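Long-range contacts in monalysin (PDB 4MKO), which forms pores in host membranes and contributes to intestinal damage and lethality when Pseudomonas entomophila infects Drosophila: residues Y51-F56 against F222-S227; Y147-T152 against L176-A181; Y61-S66 against T73-Q78; F138-V143 against R187-S192. All coordinates share one frame; numbering follows the deposited sequence. Where two conformers were deposited one is given.

Interaction 1 (Y51-F56 against F222-S227)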
loop_
_atom_site.group_PDB
_atom_site.type_symbol
_atom_site.label_atom_id
_atom_site.label_comp_id
_atom_site.label_asym_id
_atom_site.label_seq_id
_atom_site.Cartn_x
_atom_site.Cartn_y
_atom_site.Cartn_z
ATOM N N TYR A 51 4.360 -0.278 15.349
ATOM C CA TYR A 51 3.020 -0.822 15.151
ATOM C C TYR A 51 2.732 -0.643 13.661
ATOM O O TYR A 51 2.982 0.441 13.120
ATOM C CB TYR A 51 1.960 -0.057 15.965
ATOM C CG TYR A 51 2.059 -0.243 17.466
ATOM C CD1 TYR A 51 2.846 0.605 18.245
ATOM C CD2 TYR A 51 1.345 -1.252 18.112
ATOM C CE1 TYR A 51 2.931 0.445 19.631
ATOM C CE2 TYR A 51 1.438 -1.435 19.494
ATOM C CZ TYR A 51 2.224 -0.576 20.249
ATOM O OH TYR A 51 2.297 -0.754 21.607
ATOM N N THR A 52 2.223 -1.690 12.995
ATOM C CA THR A 52 1.891 -1.606 11.569
ATOM C C THR A 52 0.508 -2.152 11.333
ATOM O O THR A 52 0.162 -3.175 11.905
ATOM C CB THR A 52 2.920 -2.422 10.737
ATOM O OG1 THR A 52 4.193 -1.808 10.849
ATOM C CG2 THR A 52 2.542 -2.538 9.247
ATOM N N ARG A 53 -0.276 -1.512 10.447
ATOM C CA ARG A 53 -1.560 -2.083 10.042
ATOM C C ARG A 53 -1.816 -1.714 8.588
ATOM O O ARG A 53 -1.387 -0.636 8.164
ATOM C CB ARG A 53 -2.735 -1.635 10.951
ATOM C CG ARG A 53 -2.999 -0.122 10.958
ATOM C CD ARG A 53 -4.462 0.171 11.319
ATOM N NE ARG A 53 -5.356 -0.265 10.237
ATOM C CZ ARG A 53 -6.683 -0.357 10.322
ATOM N NH1 ARG A 53 -7.312 -0.038 11.455
ATOM N NH2 ARG A 53 -7.390 -0.768 9.282
ATOM N N PRO A 54 -2.530 -2.564 7.816
ATOM C CA PRO A 54 -2.900 -2.147 6.447
ATOM C C PRO A 54 -3.950 -1.056 6.567
ATOM O O PRO A 54 -4.766 -1.105 7.494
ATOM C CB PRO A 54 -3.536 -3.419 5.818
ATOM C CG PRO A 54 -3.372 -4.527 6.836
ATOM C CD PRO A 54 -3.150 -3.860 8.178
ATOM N N VAL A 55 -3.964 -0.088 5.636
ATOM C CA VAL A 55 -4.981 0.974 5.706
ATOM C C VAL A 55 -5.680 1.247 4.379
ATOM O O VAL A 55 -6.777 1.814 4.379
ATOM C CB VAL A 55 -4.436 2.303 6.312
ATOM C CG1 VAL A 55 -4.164 2.159 7.819
ATOM C CG2 VAL A 55 -3.191 2.821 5.557
ATOM N N PHE A 56 -5.000 0.966 3.260
ATOM C CA PHE A 56 -5.578 1.320 1.963
ATOM C C PHE A 56 -5.038 0.417 0.879
ATOM O O PHE A 56 -3.994 -0.206 1.041
ATOM C CB PHE A 56 -5.219 2.797 1.660
ATOM C CG PHE A 56 -6.203 3.503 0.744
ATOM C CD1 PHE A 56 -7.402 4.004 1.241
ATOM C CD2 PHE A 56 -5.910 3.702 -0.598
ATOM C CE1 PHE A 56 -8.315 4.646 0.399
ATOM C CE2 PHE A 56 -6.813 4.364 -1.437
ATOM C CZ PHE A 56 -8.012 4.823 -0.934
ATOM N N PHE A 222 -9.265 5.405 10.315
ATOM C CA PHE A 222 -8.713 4.171 10.876
ATOM C C PHE A 222 -8.078 4.493 12.214
ATOM O O PHE A 222 -7.745 5.651 12.494
ATOM C CB PHE A 222 -7.656 3.517 9.942
ATOM C CG PHE A 222 -6.366 4.294 9.761
ATOM C CD1 PHE A 222 -5.284 4.093 10.617
ATOM C CD2 PHE A 222 -6.218 5.196 8.709
ATOM C CE1 PHE A 222 -4.082 4.787 10.436
ATOM C CE2 PHE A 222 -5.009 5.890 8.526
ATOM C CZ PHE A 222 -3.953 5.691 9.398
ATOM N N SER A 223 -7.862 3.432 13.010
ATOM C CA SER A 223 -7.201 3.515 14.310
ATOM C C SER A 223 -6.226 2.356 14.436
ATOM O O SER A 223 -6.501 1.256 13.932
ATOM C CB SER A 223 -8.219 3.420 15.449
ATOM O OG SER A 223 -9.151 4.492 15.438
ATOM N N PHE A 224 -5.111 2.586 15.122
ATOM C CA PHE A 224 -4.189 1.491 15.402
ATOM C C PHE A 224 -4.758 0.723 16.585
ATOM O O PHE A 224 -5.377 1.312 17.493
ATOM C CB PHE A 224 -2.829 2.013 15.808
ATOM C CG PHE A 224 -1.978 2.500 14.670
ATOM C CD1 PHE A 224 -2.050 3.819 14.245
ATOM C CD2 PHE A 224 -1.096 1.640 14.022
ATOM C CE1 PHE A 224 -1.235 4.280 13.207
ATOM C CE2 PHE A 224 -0.284 2.100 12.976
ATOM C CZ PHE A 224 -0.361 3.424 12.580
ATOM N N ASP A 225 -4.519 -0.591 16.589
ATOM C CA ASP A 225 -4.917 -1.441 17.703
ATOM C C ASP A 225 -3.656 -1.708 18.572
ATOM O O ASP A 225 -2.868 -2.610 18.272
ATOM C CB ASP A 225 -5.572 -2.732 17.198
ATOM C CG ASP A 225 -5.829 -3.765 18.285
ATOM O OD1 ASP A 225 -5.913 -3.369 19.493
ATOM O OD2 ASP A 225 -5.911 -4.962 17.949
ATOM N N TRP A 226 -3.479 -0.916 19.659
ATOM C CA TRP A 226 -2.292 -1.026 20.510
ATOM C C TRP A 226 -2.154 -2.367 21.247
ATOM O O TRP A 226 -1.056 -2.682 21.715
ATOM C CB TRP A 226 -2.196 0.134 21.504
ATOM C CG TRP A 226 -2.455 1.491 20.911
ATOM C CD1 TRP A 226 -3.389 2.392 21.333
ATOM C CD2 TRP A 226 -1.724 2.132 19.853
ATOM N NE1 TRP A 226 -3.287 3.556 20.611
ATOM C CE2 TRP A 226 -2.291 3.417 19.675
ATOM C CE3 TRP A 226 -0.667 1.733 19.003
ATOM C CZ2 TRP A 226 -1.846 4.303 18.686
ATOM C CZ3 TRP A 226 -0.210 2.625 18.037
ATOM C CH2 TRP A 226 -0.781 3.904 17.903
ATOM N N SER A 227 -3.239 -3.160 21.318
ATOM C CA SER A 227 -3.206 -4.486 21.957
ATOM C C SER A 227 -2.254 -5.447 21.243
ATOM O O SER A 227 -1.890 -6.473 21.827
ATOM C CB SER A 227 -4.604 -5.083 22.079
ATOM O OG SER A 227 -5.091 -5.532 20.828
HETATM O O HOH W 1 -9.798 1.177 12.426
#
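Arg53 makes the direct hydrogen bond of this contact: its NH1 donates to Ser223 O at 2.9 Å, with the carbonyl oxygen lying in the guanidinium plane. A water extends the link, accepting from Arg53 NH1 and also from the backbone N of Ser223. On its other edge the guanidinium turns back on its own strand, where NE and NH2 both grip the carbonyl oxygen of Pro54, NE at 2.9 Å from Pro54 O. The bend at chi3 (-69°) folds the side chain into this position, and Phe222 CB rests on one guanidinium face.

Aromatic contacts flank the arginine. Val55 CG1 sits almost centrally over the Phe222 ring, 3.5 Å from its centroid and 7° off the normal, a CH-pi contact. At the far end the six-membered ring of Trp226 drives its CE3-CZ3 edge into the face of Tyr51, a T-shaped pair with centroids 4.8 Å apart and planes at 79°. Between them, Phe224 CD2 lies 4.0 Å from both Tyr51 CB and Arg53 CG. Phe222 and Phe224 also pack on Ala148 of the adjacent strand.

The C-terminal loop 222-227 runs across the side chains of strand 46-67 without pairing with it as a strand. With its guanidinium tied to two backbone carbonyls, Arg53 is held in rotation; neutral carbonyl oxygens and a water meet N-H groups of this buried cation, and would probably solvate its charge without pairing it.

Interaction 2 (Y147-T152 against L176-A181)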
loop_
_atom_site.group_PDB
_atom_site.type_symbol
_atom_site.label_atom_id
_atom_site.label_comp_id
_atom_site.label_asym_id
_atom_site.label_seq_id
_atom_site.Cartn_x
_atom_site.Cartn_y
_atom_site.Cartn_z
ATOM N N TYR A 147 0.204 0.630 4.063
ATOM C CA TYR A 147 0.266 0.386 5.506
ATOM C C TYR A 147 0.558 1.661 6.275
ATOM O O TYR A 147 1.292 2.527 5.781
ATOM C CB TYR A 147 1.380 -0.665 5.812
ATOM C CG TYR A 147 1.141 -1.959 5.075
ATOM C CD1 TYR A 147 1.535 -2.108 3.746
ATOM C CD2 TYR A 147 0.388 -2.981 5.649
ATOM C CE1 TYR A 147 1.233 -3.259 3.028
ATOM C CE2 TYR A 147 0.098 -4.151 4.945
ATOM C CZ TYR A 147 0.504 -4.272 3.625
ATOM O OH TYR A 147 0.233 -5.412 2.911
ATOM N N ALA A 148 -0.029 1.775 7.474
ATOM C CA ALA A 148 0.258 2.883 8.386
ATOM C C ALA A 148 1.156 2.310 9.481
ATOM O O ALA A 148 0.999 1.145 9.887
ATOM C CB ALA A 148 -1.025 3.442 8.999
ATOM N N HIS A 149 2.098 3.126 9.947
ATOM C CA HIS A 149 3.052 2.680 10.931
ATOM C C HIS A 149 3.236 3.722 12.020
ATOM O O HIS A 149 3.205 4.922 11.738
ATOM C CB HIS A 149 4.430 2.520 10.248
ATOM C CG HIS A 149 4.461 1.641 9.036
ATOM N ND1 HIS A 149 4.680 0.282 9.140
ATOM C CD2 HIS A 149 4.273 1.955 7.737
ATOM C CE1 HIS A 149 4.655 -0.182 7.900
ATOM N NE2 HIS A 149 4.407 0.785 7.026
ATOM N N ASN A 150 3.485 3.256 13.241
ATOM C CA ASN A 150 3.910 4.089 14.354
ATOM C C ASN A 150 5.226 3.476 14.821
ATOM O O ASN A 150 5.207 2.451 15.509
ATOM C CB ASN A 150 2.911 4.166 15.526
ATOM C CG ASN A 150 3.558 4.847 16.741
ATOM O OD1 ASN A 150 4.708 5.312 16.681
ATOM N ND2 ASN A 150 2.869 4.915 17.865
ATOM N N ALA A 151 6.345 4.058 14.392
ATOM C CA ALA A 151 7.690 3.639 14.798
ATOM C C ALA A 151 7.934 4.380 16.105
ATOM O O ALA A 151 8.206 5.592 16.111
ATOM C CB ALA A 151 8.714 4.020 13.728
ATOM N N THR A 152 7.711 3.666 17.218
ATOM C CA THR A 152 7.796 4.252 18.565
ATOM C C THR A 152 9.220 4.777 18.849
ATOM O O THR A 152 10.216 4.175 18.430
ATOM C CB THR A 152 7.228 3.308 19.649
ATOM O OG1 THR A 152 8.130 2.230 19.899
ATOM C CG2 THR A 152 5.827 2.778 19.305
ATOM N N LEU A 176 6.879 8.204 15.567
ATOM C CA LEU A 176 6.896 8.604 14.163
ATOM C C LEU A 176 5.819 7.844 13.383
ATOM O O LEU A 176 5.851 6.614 13.311
ATOM C CB LEU A 176 8.291 8.370 13.546
ATOM C CG LEU A 176 8.476 8.811 12.090
ATOM C CD1 LEU A 176 8.350 10.337 11.928
ATOM C CD2 LEU A 176 9.833 8.359 11.539
ATOM N N TYR A 177 4.876 8.588 12.795
ATOM C CA TYR A 177 3.779 8.020 12.027
ATOM C C TYR A 177 4.040 8.274 10.567
ATOM O O TYR A 177 4.329 9.403 10.184
ATOM C CB TYR A 177 2.434 8.670 12.408
ATOM C CG TYR A 177 1.914 8.245 13.761
ATOM C CD1 TYR A 177 2.443 8.780 14.933
ATOM C CD2 TYR A 177 0.882 7.315 13.870
ATOM C CE1 TYR A 177 1.978 8.375 16.186
ATOM C CE2 TYR A 177 0.389 6.924 15.116
ATOM C CZ TYR A 177 0.945 7.456 16.270
ATOM O OH TYR A 177 0.445 7.099 17.491
ATOM N N TYR A 178 3.946 7.230 9.749
ATOM C CA TYR A 178 4.166 7.363 8.314
ATOM C C TYR A 178 3.449 6.215 7.589
ATOM O O TYR A 178 2.989 5.265 8.241
ATOM C CB TYR A 178 5.695 7.367 7.986
ATOM C CG TYR A 178 6.336 6.019 8.243
ATOM C CD1 TYR A 178 6.710 5.636 9.532
ATOM C CD2 TYR A 178 6.482 5.087 7.214
ATOM C CE1 TYR A 178 7.268 4.382 9.781
ATOM C CE2 TYR A 178 7.007 3.817 7.459
ATOM C CZ TYR A 178 7.417 3.477 8.741
ATOM O OH TYR A 178 7.883 2.206 8.998
ATOM N N LEU A 179 3.365 6.296 6.250
ATOM C CA LEU A 179 2.795 5.205 5.464
ATOM C C LEU A 179 3.877 4.573 4.605
ATOM O O LEU A 179 4.792 5.259 4.165
ATOM C CB LEU A 179 1.672 5.687 4.515
ATOM C CG LEU A 179 0.526 6.527 5.095
ATOM C CD1 LEU A 179 -0.501 6.849 3.986
ATOM C CD2 LEU A 179 -0.176 5.805 6.249
ATOM N N SER A 180 3.714 3.275 4.292
ATOM C CA SER A 180 4.565 2.589 3.332
ATOM C C SER A 180 3.664 1.860 2.362
ATOM O O SER A 180 2.468 1.699 2.621
ATOM C CB SER A 180 5.525 1.616 4.004
ATOM O OG SER A 180 4.901 0.401 4.359
ATOM N N ALA A 181 4.241 1.381 1.269
ATOM C CA ALA A 181 3.442 0.696 0.257
ATOM C C ALA A 181 4.258 -0.392 -0.431
ATOM O O ALA A 181 5.447 -0.212 -0.690
ATOM C CB ALA A 181 2.934 1.699 -0.762
#
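His149 meets Tyr178 and, diagonally, Ser180 in an antiparallel ladder joining strands 136-151 and 173-191 of the large sheet in this aerolysin-like fold. Three hydrogen-bonded pairs, Tyr147-Ser180, His149-Tyr178 and Ala151-Leu176, alternate with non-hydrogen-bonded ones.

The tightest packing lies on the face of His149 and Tyr178. Their ring planes are only 13° apart but offset from each other, so overlap is slight; His149 CB instead lies over the tyrosine face, 3.7 Å from the ring centroid, while Tyr178 OH lies over the imidazole rim. Tyr178 adopts chi1 69°, which swings its ring back across the ladder to the histidine. His149 ND1 is hydrogen-bonded to Thr52 OG1 on the next strand, and Tyr178 OH to Tyr95 OH.

The other face is packed more loosely across the strand pair, although it too is buried. Ala148 CB meets Leu179 CD2 at 3.7 Å, and helix 201-211 covers that leucine. Further along, the Asn150 amide stacks on the Tyr177 ring, their planes 24° apart; its ND2 comes near Tyr177 OH at a poor angle and is hydrogen-bonded to Asp175. Through its other ring nitrogen, NE2, His149 shares a 2.7 Å hydrogen bond with Ser180 OG, in which either could be the donor.

Interaction 3 (Y61-S66 against T73-Q78)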
loop_
_atom_site.group_PDB
_atom_site.type_symbol
_atom_site.label_atom_id
_atom_site.label_comp_id
_atom_site.label_asym_id
_atom_site.label_seq_id
_atom_site.Cartn_x
_atom_site.Cartn_y
_atom_site.Cartn_z
ATOM N N TYR A 61 -0.816 3.154 -11.805
ATOM C CA TYR A 61 -0.633 3.116 -13.257
ATOM C C TYR A 61 0.569 2.275 -13.717
ATOM O O TYR A 61 1.661 2.409 -13.163
ATOM C CB TYR A 61 -0.495 4.553 -13.757
ATOM C CG TYR A 61 -0.377 4.667 -15.259
ATOM C CD1 TYR A 61 -1.498 4.554 -16.078
ATOM C CD2 TYR A 61 0.859 4.884 -15.866
ATOM C CE1 TYR A 61 -1.392 4.659 -17.467
ATOM C CE2 TYR A 61 0.977 4.993 -17.251
ATOM C CZ TYR A 61 -0.151 4.875 -18.046
ATOM O OH TYR A 61 -0.042 4.970 -19.411
ATOM N N VAL A 62 0.365 1.407 -14.733
ATOM C CA VAL A 62 1.450 0.626 -15.332
ATOM C C VAL A 62 1.706 1.170 -16.755
ATOM O O VAL A 62 2.807 1.642 -17.034
ATOM C CB VAL A 62 1.197 -0.909 -15.311
ATOM C CG1 VAL A 62 2.249 -1.667 -16.127
ATOM C CG2 VAL A 62 1.150 -1.433 -13.884
ATOM N N GLU A 63 0.698 1.109 -17.638
ATOM C CA GLU A 63 0.801 1.593 -19.020
ATOM C C GLU A 63 -0.540 1.621 -19.735
ATOM O O GLU A 63 -1.546 1.117 -19.225
ATOM C CB GLU A 63 1.840 0.786 -19.832
ATOM C CG GLU A 63 1.489 -0.677 -20.049
ATOM C CD GLU A 63 2.406 -1.397 -21.022
ATOM O OE1 GLU A 63 1.888 -2.023 -21.975
ATOM O OE2 GLU A 63 3.640 -1.364 -20.816
ATOM N N THR A 64 -0.543 2.229 -20.927
ATOM C CA THR A 64 -1.725 2.319 -21.774
ATOM C C THR A 64 -1.314 1.740 -23.127
ATOM O O THR A 64 -0.171 1.929 -23.549
ATOM C CB THR A 64 -2.203 3.768 -21.905
ATOM O OG1 THR A 64 -2.397 4.327 -20.607
ATOM C CG2 THR A 64 -3.479 3.893 -22.716
ATOM N N ILE A 65 -2.219 0.986 -23.758
ATOM C CA ILE A 65 -1.941 0.390 -25.066
ATOM C C ILE A 65 -3.189 0.428 -25.940
ATOM O O ILE A 65 -4.286 0.126 -25.452
ATOM C CB ILE A 65 -1.362 -1.064 -24.939
ATOM C CG1 ILE A 65 -0.881 -1.618 -26.307
ATOM C CG2 ILE A 65 -2.369 -2.034 -24.305
ATOM C CD1 ILE A 65 0.558 -1.452 -26.575
ATOM N N SER A 66 -3.002 0.770 -27.246
ATOM C CA SER A 66 -4.082 0.767 -28.226
ATOM C C SER A 66 -3.784 -0.344 -29.212
ATOM O O SER A 66 -2.654 -0.461 -29.656
ATOM C CB SER A 66 -4.185 2.109 -28.946
ATOM O OG SER A 66 -4.637 3.100 -28.037
ATOM N N THR A 73 -2.336 -9.958 -29.833
ATOM C CA THR A 73 -0.912 -9.943 -29.477
ATOM C C THR A 73 -0.689 -10.310 -28.016
ATOM O O THR A 73 -1.557 -10.052 -27.181
ATOM C CB THR A 73 -0.261 -8.574 -29.820
ATOM O OG1 THR A 73 1.157 -8.673 -29.708
ATOM C CG2 THR A 73 -0.758 -7.407 -28.938
ATOM N N THR A 74 0.482 -10.880 -27.710
ATOM C CA THR A 74 0.872 -11.163 -26.333
ATOM C C THR A 74 1.641 -9.938 -25.845
ATOM O O THR A 74 2.802 -9.739 -26.199
ATOM C CB THR A 74 1.644 -12.492 -26.234
ATOM O OG1 THR A 74 0.777 -13.531 -26.675
ATOM C CG2 THR A 74 2.118 -12.795 -24.806
ATOM N N LEU A 75 0.969 -9.089 -25.073
ATOM C CA LEU A 75 1.556 -7.873 -24.546
ATOM C C LEU A 75 2.438 -8.153 -23.341
ATOM O O LEU A 75 1.994 -8.815 -22.417
ATOM C CB LEU A 75 0.432 -6.879 -24.167
ATOM C CG LEU A 75 0.885 -5.452 -23.880
ATOM C CD1 LEU A 75 1.217 -4.704 -25.182
ATOM C CD2 LEU A 75 -0.184 -4.696 -23.155
ATOM N N SER A 76 3.676 -7.634 -23.352
ATOM C CA SER A 76 4.629 -7.738 -22.242
ATOM C C SER A 76 4.683 -6.374 -21.561
ATOM O O SER A 76 4.771 -5.343 -22.237
ATOM C CB SER A 76 6.027 -8.091 -22.746
ATOM O OG SER A 76 6.142 -9.471 -23.039
ATOM N N TYR A 77 4.647 -6.361 -20.231
ATOM C CA TYR A 77 4.691 -5.101 -19.475
ATOM C C TYR A 77 5.396 -5.365 -18.171
ATOM O O TYR A 77 5.478 -6.521 -17.738
ATOM C CB TYR A 77 3.278 -4.509 -19.247
ATOM C CG TYR A 77 2.258 -5.533 -18.799
ATOM C CD1 TYR A 77 2.089 -5.835 -17.448
ATOM C CD2 TYR A 77 1.513 -6.257 -19.728
ATOM C CE1 TYR A 77 1.172 -6.805 -17.033
ATOM C CE2 TYR A 77 0.624 -7.251 -19.328
ATOM C CZ TYR A 77 0.450 -7.518 -17.980
ATOM O OH TYR A 77 -0.441 -8.500 -17.607
ATOM N N GLN A 78 5.896 -4.307 -17.537
ATOM C CA GLN A 78 6.628 -4.456 -16.297
ATOM C C GLN A 78 5.766 -4.242 -15.074
ATOM O O GLN A 78 5.149 -3.188 -14.930
ATOM C CB GLN A 78 7.838 -3.495 -16.258
ATOM C CG GLN A 78 8.920 -3.761 -17.323
ATOM C CD GLN A 78 9.470 -5.162 -17.248
ATOM O OE1 GLN A 78 10.150 -5.532 -16.289
ATOM N NE2 GLN A 78 9.126 -5.990 -18.228
HETATM O O HOH W 2 5.575 -1.714 -18.777
#
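Ile65 and Leu75 form the apolar part of this contact, sliding past each other in opposite directions. Leu75 turns both methyls to its partner: CD1 meets Ile65 CD1 at 3.6 Å, and CD2 meets Ile65 CG2 at the same distance of 3.6 Å. The carboxylate of Glu63 lies beside this pair, with OE1 3.6 Å from Leu75 CD2 and OE2 3.5 Å from Tyr77 CB. At the other end, Val62 CG1 approaches the backbone oxygen of Gln78 at 3.5 Å.

No direct hydrogen bond joins the two segments. One water bridges them, donating to Glu63 OE2 at 2.8 Å and accepting from Gln78 N at 2.9 Å, and the otherwise extended glutamate reaches it with CG between the backbone N and the carbonyl carbon (chi1 65°).

Beyond this shell, a classic beta bulge at Val62 and Glu63, both facing Ile140, turns these successive side chains toward 73-78. Tyr77 leads its ring away from the contact, and its hydroxyl is hydrogen-bonded to Thr130 and Arg187.

The two segment axes approach to 7.5 Å, too far apart for a beta ladder, so the gap is spanned by side chains, which also reach the backbone of Gln78, and by a water. Segment 61-66 pairs instead with strand 136-151, and 73-78 with strand 124-133 in a separate two-stranded sheet within the inferred pore-forming region; Leu75 and Tyr77 touch Ile140 where the two sheets face each other.

Interaction 4 (F138-V143 against R187-S192)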
loop_
_atom_site.group_PDB
_atom_site.type_symbol
_atom_site.label_atom_id
_atom_site.label_comp_id
_atom_site.label_asym_id
_atom_site.label_seq_id
_atom_site.Cartn_x
_atom_site.Cartn_y
_atom_site.Cartn_z
ATOM N N PHE A 138 -6.608 0.396 -23.866
ATOM C CA PHE A 138 -6.667 -0.238 -22.548
ATOM C C PHE A 138 -5.592 0.300 -21.626
ATOM O O PHE A 138 -4.484 0.621 -22.070
ATOM C CB PHE A 138 -6.506 -1.772 -22.681
ATOM C CG PHE A 138 -7.375 -2.369 -23.765
ATOM C CD1 PHE A 138 -8.726 -2.598 -23.546
ATOM C CD2 PHE A 138 -6.867 -2.599 -25.041
ATOM C CE1 PHE A 138 -9.547 -3.102 -24.567
ATOM C CE2 PHE A 138 -7.683 -3.115 -26.056
ATOM C CZ PHE A 138 -9.019 -3.367 -25.809
ATOM N N VAL A 139 -5.926 0.379 -20.338
ATOM C CA VAL A 139 -5.014 0.862 -19.298
ATOM C C VAL A 139 -4.783 -0.291 -18.347
ATOM O O VAL A 139 -5.728 -0.982 -17.971
ATOM C CB VAL A 139 -5.526 2.127 -18.549
ATOM C CG1 VAL A 139 -4.414 2.717 -17.682
ATOM C CG2 VAL A 139 -6.065 3.185 -19.529
ATOM N N ILE A 140 -3.525 -0.501 -17.993
ATOM C CA ILE A 140 -3.096 -1.540 -17.073
ATOM C C ILE A 140 -2.696 -0.888 -15.767
ATOM O O ILE A 140 -1.941 0.088 -15.771
ATOM C CB ILE A 140 -1.926 -2.346 -17.675
ATOM C CG1 ILE A 140 -2.328 -2.904 -19.065
ATOM C CG2 ILE A 140 -1.482 -3.460 -16.702
ATOM C CD1 ILE A 140 -1.191 -3.609 -19.825
ATOM N N TYR A 141 -3.151 -1.473 -14.649
ATOM C CA TYR A 141 -2.799 -0.998 -13.304
ATOM C C TYR A 141 -2.341 -2.174 -12.465
ATOM O O TYR A 141 -2.716 -3.306 -12.762
ATOM C CB TYR A 141 -4.027 -0.397 -12.596
ATOM C CG TYR A 141 -4.792 0.640 -13.381
ATOM C CD1 TYR A 141 -4.472 1.992 -13.285
ATOM C CD2 TYR A 141 -5.866 0.276 -14.192
ATOM C CE1 TYR A 141 -5.196 2.958 -13.992
ATOM C CE2 TYR A 141 -6.591 1.231 -14.905
ATOM C CZ TYR A 141 -6.276 2.573 -14.774
ATOM O OH TYR A 141 -7.012 3.502 -15.478
ATOM N N GLN A 142 -1.568 -1.916 -11.398
ATOM C CA GLN A 142 -1.168 -2.963 -10.443
ATOM C C GLN A 142 -1.681 -2.561 -9.054
ATOM O O GLN A 142 -1.616 -1.384 -8.685
ATOM C CB GLN A 142 0.347 -3.161 -10.393
ATOM C CG GLN A 142 0.771 -4.366 -9.534
ATOM C CD GLN A 142 2.230 -4.732 -9.599
ATOM O OE1 GLN A 142 3.061 -4.051 -10.219
ATOM N NE2 GLN A 142 2.569 -5.835 -8.961
ATOM N N VAL A 143 -2.143 -3.553 -8.286
ATOM C CA VAL A 143 -2.641 -3.322 -6.919
ATOM C C VAL A 143 -1.487 -2.972 -5.999
ATOM O O VAL A 143 -0.478 -3.696 -5.929
ATOM C CB VAL A 143 -3.432 -4.551 -6.376
ATOM C CG1 VAL A 143 -3.782 -4.373 -4.898
ATOM C CG2 VAL A 143 -4.686 -4.832 -7.216
ATOM N N ARG A 187 -3.038 -7.449 -11.200
ATOM C CA ARG A 187 -3.098 -6.347 -12.148
ATOM C C ARG A 187 -4.478 -6.321 -12.800
ATOM O O ARG A 187 -5.095 -7.368 -12.989
ATOM C CB ARG A 187 -1.966 -6.444 -13.193
ATOM C CG ARG A 187 -2.105 -7.602 -14.194
ATOM C CD ARG A 187 -2.851 -7.205 -15.456
ATOM N NE ARG A 187 -3.055 -8.358 -16.341
ATOM C CZ ARG A 187 -4.082 -9.203 -16.289
ATOM N NH1 ARG A 187 -5.020 -9.067 -15.357
ATOM N NH2 ARG A 187 -4.166 -10.208 -17.156
ATOM N N VAL A 188 -4.922 -5.128 -13.174
ATOM C CA VAL A 188 -6.224 -4.888 -13.776
ATOM C C VAL A 188 -5.994 -4.290 -15.151
ATOM O O VAL A 188 -5.155 -3.408 -15.291
ATOM C CB VAL A 188 -7.042 -3.906 -12.877
ATOM C CG1 VAL A 188 -8.405 -3.564 -13.488
ATOM C CG2 VAL A 188 -7.217 -4.465 -11.457
ATOM N N ILE A 189 -6.788 -4.718 -16.140
ATOM C CA ILE A 189 -6.778 -4.138 -17.492
ATOM C C ILE A 189 -8.195 -3.664 -17.766
ATOM O O ILE A 189 -9.128 -4.453 -17.654
ATOM C CB ILE A 189 -6.254 -5.106 -18.603
ATOM C CG1 ILE A 189 -4.853 -5.685 -18.265
ATOM C CG2 ILE A 189 -6.215 -4.361 -19.949
ATOM C CD1 ILE A 189 -4.373 -6.767 -19.247
ATOM N N VAL A 190 -8.370 -2.367 -18.081
ATOM C CA VAL A 190 -9.689 -1.809 -18.365
ATOM C C VAL A 190 -9.684 -1.010 -19.669
ATOM O O VAL A 190 -8.696 -0.310 -19.923
ATOM C CB VAL A 190 -10.295 -0.966 -17.205
ATOM C CG1 VAL A 190 -10.663 -1.837 -15.997
ATOM C CG2 VAL A 190 -9.386 0.187 -16.802
ATOM N N PRO A 191 -10.797 -1.004 -20.451
ATOM C CA PRO A 191 -10.849 -0.123 -21.634
ATOM C C PRO A 191 -10.756 1.330 -21.172
ATOM O O PRO A 191 -11.200 1.632 -20.057
ATOM C CB PRO A 191 -12.243 -0.401 -22.236
ATOM C CG PRO A 191 -12.661 -1.708 -21.663
ATOM C CD PRO A 191 -12.076 -1.721 -20.275
ATOM N N SER A 192 -10.184 2.216 -22.012
ATOM C CA SER A 192 -10.019 3.643 -21.711
ATOM C C SER A 192 -11.345 4.305 -21.312
ATOM O O SER A 192 -11.330 5.270 -20.554
ATOM C CB SER A 192 -9.389 4.375 -22.892
ATOM O OG SER A 192 -10.186 4.254 -24.059
#
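Val139 and Val190 exchange a pair of backbone hydrogen bonds, Val139 N to Val190 O at 2.9 Å and Val190 N to Val139 O at 3.0 Å. Tyr141 and Val188 repeat the exchange two residues on, with Tyr141 N 2.9 Å from Val188 O.

On the face carrying Ile140 and Ile189, these side chains lie side by side and point the same way, CG1 of Ile140 to CG1 of Ile189 at 3.8 Å. Ile189 CG2 turns to Phe138 CB, also 3.8 Å away. Arg187, bent at chi2 (92°), leads its guanidinium away from strand 136-151 and over Ile189 CD1, and its NE and NH2 are hydrogen-bonded to Tyr77 OH and Thr130 OG1. On the opposite face Val190 CG2 meets the edge of the Tyr141 ring, in its plane, 3.5 Å from CE2.

Phe138 CD1 lies near Pro191 CA at the end of the ladder. The alternation of hydrogen-bonded and non-hydrogen-bonded pairs is that of a regular antiparallel ladder, here within the long, curved sheet of an aerolysin-like toxin.

How the interactions relate
Interactions 2 and 4 are two stations on the same pair of strands, 136-151 and 173-191, on opposite sides of the chain's centre. The first is wholly buried and adds polar and aromatic side-chain contacts to its ladder; the second, partly exposed, relies on aliphatic groups packed with Phe138 and Tyr141. Strand 46-67 pairs with the other edge of 136-151 and carries interactions 1 and 3, about 35 Å apart between centres. Interaction 1 touches interaction 2 through backbone pairing such as Arg53 O with Ala148 N, and interaction 3 joins interaction 4 through backbone hydrogen bonds to the carbonyl oxygens of Glu63 and Ile65. Neither contact of strand 46-67 is a ladder: a loop packs there through arginine and aromatics, whereas the surface contact 61-66/73-78 uses aliphatic groups, a glutamate and a bridging water.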